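Uncharacterized protein (Pseudomonas phage YuA, PDB 3PES) is of unknown function, a small phage protein in which a three-stranded antiparallel sheet packs against a C-terminal helix and a long loop reaches away from the body. Local coordinates at residues A[33-36]-A[37-40]; A[77-80]-A[81-85]. One frame throughout, in Å; residues are numbered along the deposited sequence.

Interaction 1 (A[33-36]-A[37-40])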
ATOM      1  N   SER A  33      -7.813  11.790  23.006  1.00 15.31           N
ATOM      2  CA  SER A  33      -7.783  12.622  24.211  1.00 15.25           C
ATOM      3  C   SER A  33      -9.131  13.298  24.459  1.00 15.71           C
ATOM      4  O   SER A  33      -9.856  13.628  23.522  1.00 16.13           O
ATOM      5  CB  SER A  33      -6.652  13.648  24.149  1.00 16.31           C
ATOM      6  OG  SER A  33      -6.829  14.531  23.066  1.00 17.11           O
ATOM      7  N   GLY A  34      -9.472  13.475  25.731  1.00 15.01           N
ATOM      8  CA  GLY A  34     -10.685  14.192  26.109  1.00 14.48           C
ATOM      9  C   GLY A  34     -11.877  13.270  26.254  1.00 15.03           C
ATOM     10  O   GLY A  34     -11.736  12.042  26.148  1.00 15.35           O
ATOM     11  N   PRO A  35     -13.069  13.853  26.476  1.00 14.27           N
ATOM     12  CA  PRO A  35     -14.257  13.052  26.775  1.00 14.13           C
ATOM     13  C   PRO A  35     -14.636  12.132  25.615  1.00 14.47           C
ATOM     14  O   PRO A  35     -14.426  12.494  24.454  1.00 13.11           O
ATOM     15  CB  PRO A  35     -15.344  14.110  26.989  1.00 14.35           C
ATOM     16  CG  PRO A  35     -14.578  15.354  27.389  1.00 14.92           C
ATOM     17  CD  PRO A  35     -13.334  15.305  26.569  1.00 14.40           C
ATOM     18  N   PRO A  36     -15.191  10.940  25.917  1.00 15.36           N
ATOM     19  CA  PRO A  36     -15.543   9.986  24.848  1.00 15.60           C
ATOM     20  C   PRO A  36     -16.513  10.546  23.798  1.00 15.41           C
ATOM     21  O   PRO A  36     -16.470  10.148  22.638  1.00 16.17           O
ATOM     22  CB  PRO A  36     -16.195   8.827  25.603  1.00 16.33           C
ATOM     23  CG  PRO A  36     -15.821   9.004  27.026  1.00 18.43           C
ATOM     24  CD  PRO A  36     -15.563  10.442  27.257  1.00 16.18           C
ATOM     25  N   GLU A  37     -17.372  11.483  24.199  1.00 14.79           N
ATOM     26  CA  GLU A  37     -18.358  12.090  23.308  1.00 15.20           C
ATOM     27  C   GLU A  37     -17.734  12.808  22.110  1.00 15.13           C
ATOM     28  O   GLU A  37     -18.403  13.001  21.088  1.00 16.47           O
ATOM     29  CB  GLU A  37     -19.225  13.087  24.101  1.00 15.01           C
ATOM     30  CG  GLU A  37     -20.144  12.452  25.156  1.00 15.98           C
ATOM     31  CD  GLU A  37     -19.476  12.175  26.518  1.00 15.47           C
ATOM     32  OE1 GLU A  37     -18.246  12.344  26.681  1.00 16.16           O
ATOM     33  OE2 GLU A  37     -20.204  11.793  27.451  1.00 18.80           O
ATOM     34  N   TYR A  38     -16.478  13.240  22.262  1.00 14.46           N
ATOM     35  CA  TYR A  38     -15.744  13.932  21.203  1.00 13.93           C
ATOM     36  C   TYR A  38     -14.735  13.043  20.489  1.00 14.45           C
ATOM     37  O   TYR A  38     -14.122  13.464  19.513  1.00 15.15           O
ATOM     38  CB  TYR A  38     -15.021  15.159  21.765  1.00 13.59           C
ATOM     39  CG  TYR A  38     -15.935  16.249  22.290  1.00 13.91           C
ATOM     40  CD1 TYR A  38     -16.643  17.067  21.420  1.00 14.75           C
ATOM     41  CD2 TYR A  38     -16.069  16.476  23.669  1.00 13.81           C
ATOM     42  CE1 TYR A  38     -17.473  18.077  21.888  1.00 16.77           C
ATOM     43  CE2 TYR A  38     -16.899  17.498  24.149  1.00 15.02           C
ATOM     44  CZ  TYR A  38     -17.594  18.292  23.252  1.00 15.36           C
ATOM     45  OH  TYR A  38     -18.415  19.299  23.712  1.00 17.17           O
ATOM     46  N   CYS A  39     -14.572  11.812  20.955  1.00 13.38           N
ATOM     47  CA  CYS A  39     -13.595  10.902  20.356  1.00 14.34           C
ATOM     48  C   CYS A  39     -14.121  10.314  19.045  1.00 14.08           C
ATOM     49  O   CYS A  39     -15.328  10.283  18.807  1.00 14.95           O
ATOM     50  CB  CYS A  39     -13.214   9.791  21.343  1.00 14.69           C
ATOM     51  SG  CYS A  39     -12.141  10.326  22.690  1.00 17.49           S
ATOM     52  N   TYR A  40     -13.212   9.874  18.176  1.00 13.38           N
ATOM     53  CA  TYR A  40     -13.595   9.222  16.919  1.00 13.06           C
ATOM     54  C   TYR A  40     -12.437   8.373  16.401  1.00 12.19           C
ATOM     55  O   TYR A  40     -11.275   8.633  16.721  1.00 11.93           O
ATOM     56  CB  TYR A  40     -14.057  10.239  15.857  1.00 13.71           C
ATOM     57  CG  TYR A  40     -13.100  11.376  15.599  1.00 13.81           C
ATOM     58  CD1 TYR A  40     -11.962  11.198  14.810  1.00 14.22           C
ATOM     59  CD2 TYR A  40     -13.363  12.655  16.095  1.00 15.24           C
ATOM     60  CE1 TYR A  40     -11.091  12.241  14.553  1.00 15.56           C
ATOM     61  CE2 TYR A  40     -12.483  13.727  15.840  1.00 15.16           C
ATOM     62  CZ  TYR A  40     -11.348  13.505  15.069  1.00 16.55           C
ATOM     63  OH  TYR A  40     -10.451  14.509  14.797  1.00 20.03           O
TER

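Interaction 2 (A[77-80]-A[81-85])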
ATOM      1  N   ALA A  77       4.623  -1.914   3.033  1.00  9.44           N
ATOM      2  CA  ALA A  77       5.551  -1.161   2.192  1.00  9.42           C
ATOM      3  C   ALA A  77       4.854   0.022   1.514  1.00  9.23           C
ATOM      4  O   ALA A  77       5.419   1.120   1.409  1.00  9.35           O
ATOM      5  CB  ALA A  77       6.188  -2.097   1.162  1.00 10.95           C
ATOM      6  N   VAL A  78       3.632  -0.204   1.039  1.00  8.99           N
ATOM      7  CA  VAL A  78       2.837   0.867   0.448  1.00  9.19           C
ATOM      8  C   VAL A  78       2.479   1.922   1.497  1.00  8.81           C
ATOM      9  O   VAL A  78       2.610   3.109   1.241  1.00  9.41           O
ATOM     10  CB  VAL A  78       1.580   0.291  -0.254  1.00  9.81           C
ATOM     11  CG1 VAL A  78       0.631   1.392  -0.719  1.00 11.02           C
ATOM     12  CG2 VAL A  78       2.017  -0.566  -1.433  1.00 10.60           C
ATOM     13  N   PHE A  79       2.026   1.496   2.671  1.00  9.25           N
ATOM     14  CA  PHE A  79       1.771   2.461   3.742  1.00  8.82           C
ATOM     15  C   PHE A  79       3.010   3.322   4.031  1.00  9.36           C
ATOM     16  O   PHE A  79       2.920   4.547   4.112  1.00 10.10           O
ATOM     17  CB  PHE A  79       1.317   1.716   5.003  1.00  8.64           C
ATOM     18  CG  PHE A  79       0.949   2.620   6.167  1.00  8.96           C
ATOM     19  CD1 PHE A  79      -0.374   2.865   6.490  1.00  9.72           C
ATOM     20  CD2 PHE A  79       1.940   3.200   6.955  1.00 10.13           C
ATOM     21  CE1 PHE A  79      -0.710   3.707   7.567  1.00 10.19           C
ATOM     22  CE2 PHE A  79       1.605   4.015   8.028  1.00 11.43           C
ATOM     23  CZ  PHE A  79       0.282   4.260   8.335  1.00  9.20           C
ATOM     24  N   ASP A  80       4.163   2.679   4.168  1.00  9.56           N
ATOM     25  CA  ASP A  80       5.364   3.412   4.530  1.00  9.69           C
ATOM     26  C   ASP A  80       5.750   4.385   3.411  1.00 11.03           C
ATOM     27  O   ASP A  80       6.155   5.503   3.673  1.00 11.88           O
ATOM     28  CB  ASP A  80       6.518   2.447   4.807  1.00  9.97           C
ATOM     29  CG  ASP A  80       6.317   1.627   6.071  1.00 11.45           C
ATOM     30  OD1 ASP A  80       5.464   1.958   6.932  1.00 11.65           O
ATOM     31  OD2 ASP A  80       7.049   0.630   6.198  1.00 13.59           O
ATOM     32  N   ARG A  81       5.582   3.978   2.156  1.00 10.71           N
ATOM     33  CA  ARG A  81       5.872   4.868   1.027  1.00 10.49           C
ATOM     34  C   ARG A  81       4.911   6.060   1.015  1.00 10.91           C
ATOM     35  O   ARG A  81       5.336   7.205   0.841  1.00 11.91           O
ATOM     36  CB  ARG A  81       5.799   4.076  -0.288  1.00 10.35           C
ATOM     37  CG  ARG A  81       5.859   4.923  -1.549  1.00 10.60           C
ATOM     38  CD  ARG A  81       7.061   5.855  -1.637  1.00 11.73           C
ATOM     39  NE  ARG A  81       6.953   6.698  -2.832  1.00 13.43           N
ATOM     40  CZ  ARG A  81       6.216   7.807  -2.901  1.00 14.63           C
ATOM     41  NH1 ARG A  81       5.509   8.242  -1.860  1.00 14.23           N
ATOM     42  NH2 ARG A  81       6.171   8.482  -4.031  1.00 16.34           N
HETATM   43  N   MSE A  82       3.618   5.793   1.220  1.00 10.39           N
HETATM   44  CA  MSE A  82       2.620   6.847   1.063  1.00 10.94           C
HETATM   45  C   MSE A  82       2.499   7.763   2.256  1.00 11.41           C
HETATM   46  O   MSE A  82       2.022   8.892   2.127  1.00 12.10           O
HETATM   47  CB  MSE A  82       1.256   6.252   0.710  1.00 11.35           C
HETATM   48  CG  MSE A  82       1.230   5.412  -0.596  1.00 12.20           C
HETATM   49 SE   MSE A  82       1.971   6.278  -2.136  1.00 17.26          SE
HETATM   50  CE  MSE A  82       0.728   7.763  -2.307  1.00 20.01           C
ATOM     51  N   GLU A  83       2.952   7.284   3.406  1.00 10.53           N
ATOM     52  CA  GLU A  83       2.912   8.081   4.629  1.00 11.49           C
ATOM     53  C   GLU A  83       4.268   8.693   4.983  1.00 12.17           C
ATOM     54  O   GLU A  83       4.436   9.247   6.057  1.00 13.08           O
ATOM     55  CB  GLU A  83       2.353   7.248   5.792  1.00 11.38           C
ATOM     56  CG  GLU A  83       0.915   6.776   5.545  1.00 11.90           C
ATOM     57  CD  GLU A  83      -0.105   7.892   5.597  1.00 11.03           C
ATOM     58  OE1 GLU A  83       0.116   8.858   6.363  1.00 12.86           O
ATOM     59  OE2 GLU A  83      -1.126   7.799   4.877  1.00 11.44           O
ATOM     60  N   GLY A  84       5.213   8.615   4.046  1.00 11.80           N
ATOM     61  CA  GLY A  84       6.579   9.084   4.284  1.00 12.71           C
ATOM     62  C   GLY A  84       6.742  10.568   4.018  1.00 13.92           C
ATOM     63  O   GLY A  84       5.762  11.272   3.787  1.00 14.88           O
ATOM     64  N   ARG A  85       7.991  11.027   4.051  1.00 15.28           N
ATOM     65  CA  ARG A  85       8.313  12.438   3.840  1.00 16.01           C
ATOM     66  C   ARG A  85       9.398  12.636   2.786  1.00 16.92           C
ATOM     67  O   ARG A  85      10.066  11.694   2.383  1.00 16.60           O
ATOM     68  CB  ARG A  85       8.753  13.079   5.158  1.00 17.12           C
TER

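Interaction 1 (A[33-36]-A[37-40])
Pro-35 sets its pyrrolidine ring against one edge of the Tyr-38 phenol, with CB 4.1 Å from Tyr-38 CD2 and near the plane of the aromatic ring, so the two rings meet at an edge and not face to face. Glu-37 runs alongside Pro-36, and its bend at chi2 (84°) brings OE1 to 3.3 Å from Pro-36 CD and 3.4 Å from Pro-35 CB. OE1 meets carbon-bound hydrogens, of which only those on Pro-36 CD sit beside a ring nitrogen; the prolines have no N-H to offer. Beneath the side chains the backbone makes a short 3-10 turn. Tyr-38 N donates to Pro-35 O at 3.1 Å and Cys-39 N to Pro-36 O at 3.0 Å. Cys-39 points SG back into the bend, 3.6 Å from Pro-35 O. Pro-36 suits the start of such a turn, because its ring holds phi near the value required, while Gly-34, just before Pro-35, has phi 91°, a conformation open to it because it has no CB to meet the carbonyl of Ser-33. The contact therefore owes its shape to two backbone bonds and ring-restricted torsions, with one apolar edge contact and a few weak touches of a carboxylate oxygen and a sulfur added on an exposed surface.

Interaction 2 (A[77-80]-A[81-85])
The Phe-79 ring carries Glu-83 CG over the centre of one face, a CH-pi contact with CG 3.8 Å from the ring centroid and 11° off the normal. The carboxylate beyond is turned 34° from the ring plane. Phe-79 holds CG opposite its own N (chi1 -177°), which sends the ring along the helix toward the residue four places on; Trp-24 of strand 15-25 also touches it. Glu-83 bends at chi2, keeping CG on the ring while OE2 accepts hydrogen bonds from Trp-24 NE1 and Tyr-27 N. On the neighbouring helix face, toward the sheet, Val-78 CG1 lies beside CG of the selenomethionine Met-82 at 4.1 Å, two apolar chains that point the same way. Three i to i+4 bonds close the helix: Arg-81 N to Ala-77 O (3.0 Å), Met-82 N to Val-78 O (2.9 Å) and Glu-83 N to Phe-79 O (2.8 Å). Glu-83 is the first residue to leave helical angles, yet its N-H still completes the series. A glutamate suits this place because its aliphatic part can cover an aromatic face while its acid end takes two N-H groups, thereby tying the helix end to Trp-24 on strand 15-25 and to Tyr-27 just beyond that strand.

Overall arrangement
Interaction 1 comes first along the chain, in the long loop between strands 15-25 and 46-52, and interaction 2 follows at the end of helix 68-82 and the residues leading out of it. Their centres lie about 28 Å apart and their nearest atoms about 14 Å, without touching. The two differ in setting: residues 33-40 turn the chain at the far end of the loop, and the centre of interaction 1 lies about 29 Å from the centre of the chain, whereas that of interaction 2 lies about 8 Å from it, against strands 6-12 and 15-25. Strand 15-25 connects them, since it packs against the helix and then leads into the loop. The protein thus combines a compact sheet-and-helix body with a projecting turn shaped by its own local bonds.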